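Local coordinates for protein (S)-2-haloacid dehalogenase 4A (Burkholderia cepacia, PDB 2NO4) that catalyses the hydrolytic dehalogenation of short-chain (S)-2-haloalkanoic acids, giving the (R)-2-hydroxyalkanoic acids with inversion of configuration, at residues S30-N35 and A41-L46. Numbering follows the deposited sequence.
Sequences SAVMRN and ASAEAL
Val32 meets the first turn of helix 43-63 with both of its methyl groups, one on Ala43 and one on Leu46. CG1 lies anti to the backbone N (chi1 -174°), which sends this branch to Ala43. Val32 CG1 rests 3.7 Å from Ala43 CB and 3.5 Å from Ala43 O. The other branch, Val32 CG2, approaches Leu46 CD2 at 4.2 Å, a looser contact. The side chains of Val32 and Leu46 run at a slant to one another. Ala43 and Leu46 are three residues apart, so they present neighbouring positions on one helix face, and the fork of Val32 spans them. No hydrogen bond crosses the contact. Both segments belong to the helical cap of this HAD-superfamily hydrolase, set apart from the parallel sheet of its Rossmann-like core. Short helix 36-39 connects them. Val32 also touches Ser47 and Trp50 further along helix 43-63, and its side chain is about 8 Å from that of the substrate-binding Arg51. Leu46 packs in addition on Ala81 and Leu82 of helix 70-84. Asn35 turns its amide back on the chain. Asn35 ND2 donates to Ala31 O at 2.8 Å, with the acceptor close to the amide plane and an N-H...O angle of 160°. A second bond, from Arg96 NE to Asn35 OD1, ties the other end of the amide to helix 90-102.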
# COMPACT_ATOMS: atom_id res chain seq x y z
N SER B 30 15.79 2.25 -12.11
CA SER B 30 17.20 2.09 -12.42
C SER B 30 17.97 1.12 -11.49
O SER B 30 18.99 0.54 -11.92
CB SER B 30 17.91 3.47 -12.44
OG SER B 30 17.86 4.08 -11.15
N ALA B 31 17.51 0.93 -10.24
CA ALA B 31 18.25 0.05 -9.33
C ALA B 31 18.27 -1.38 -9.89
O ALA B 31 19.37 -1.99 -10.03
CB ALA B 31 17.71 0.11 -7.86
N VAL B 32 17.09 -1.89 -10.30
CA VAL B 32 17.05 -3.22 -10.97
C VAL B 32 17.52 -3.16 -12.43
O VAL B 32 18.23 -4.05 -12.84
CB VAL B 32 15.68 -4.03 -10.78
CG1 VAL B 32 15.76 -5.44 -11.37
CG2 VAL B 32 15.32 -4.18 -9.27
N MET B 33 17.14 -2.13 -13.19
CA MET B 33 17.44 -2.08 -14.63
C MET B 33 18.93 -2.20 -14.90
O MET B 33 19.35 -2.93 -15.79
CB MET B 33 16.89 -0.78 -15.22
CG MET B 33 16.31 -0.86 -16.64
SD MET B 33 15.34 0.64 -17.02
CE MET B 33 13.70 0.18 -16.43
N ARG B 34 19.74 -1.52 -14.10
CA ARG B 34 21.18 -1.57 -14.23
C ARG B 34 21.80 -2.92 -13.84
O ARG B 34 22.95 -3.17 -14.16
CB ARG B 34 21.81 -0.40 -13.47
CG ARG B 34 21.34 0.96 -14.06
CD ARG B 34 22.27 2.15 -13.76
NE ARG B 34 22.11 2.69 -12.40
CZ ARG B 34 22.88 2.38 -11.36
NH1 ARG B 34 23.88 1.50 -11.50
NH2 ARG B 34 22.66 2.95 -10.17
N ASN B 35 21.03 -3.78 -13.17
CA ASN B 35 21.52 -5.07 -12.68
C ASN B 35 20.62 -6.20 -13.17
O ASN B 35 20.56 -7.26 -12.57
CB ASN B 35 21.52 -5.07 -11.15
CG ASN B 35 22.52 -4.09 -10.57
OD1 ASN B 35 23.71 -4.41 -10.43
ND2 ASN B 35 22.05 -2.88 -10.22
N ALA B 41 15.52 -13.22 -15.66
CA ALA B 41 14.28 -12.83 -16.34
C ALA B 41 13.13 -12.32 -15.43
O ALA B 41 12.13 -11.81 -15.92
CB ALA B 41 13.81 -13.98 -17.28
N SER B 42 13.29 -12.45 -14.12
CA SER B 42 12.35 -11.91 -13.12
C SER B 42 12.55 -10.44 -12.78
O SER B 42 11.81 -9.92 -11.95
CB SER B 42 12.48 -12.67 -11.80
OG SER B 42 11.81 -13.90 -11.97
N ALA B 43 13.56 -9.82 -13.39
CA ALA B 43 14.03 -8.50 -13.02
C ALA B 43 12.87 -7.52 -12.94
O ALA B 43 12.68 -6.90 -11.92
CB ALA B 43 15.13 -8.00 -14.01
N GLU B 44 12.07 -7.41 -13.99
CA GLU B 44 10.96 -6.44 -13.96
C GLU B 44 9.89 -6.76 -12.87
O GLU B 44 9.47 -5.85 -12.14
CB GLU B 44 10.32 -6.22 -15.36
CG GLU B 44 9.12 -5.24 -15.36
CD GLU B 44 9.47 -3.84 -14.77
OE1 GLU B 44 10.63 -3.37 -14.96
OE2 GLU B 44 8.60 -3.23 -14.10
N ALA B 45 9.47 -8.03 -12.75
CA ALA B 45 8.51 -8.41 -11.74
C ALA B 45 9.09 -8.20 -10.32
O ALA B 45 8.37 -7.72 -9.41
CB ALA B 45 8.04 -9.88 -11.96
N LEU B 46 10.38 -8.51 -10.15
CA LEU B 46 11.11 -8.24 -8.90
C LEU B 46 11.10 -6.74 -8.56
O LEU B 46 10.76 -6.36 -7.45
CB LEU B 46 12.58 -8.67 -8.98
CG LEU B 46 13.39 -8.38 -7.70
CD1 LEU B 46 13.28 -9.56 -6.75
CD2 LEU B 46 14.84 -8.14 -8.02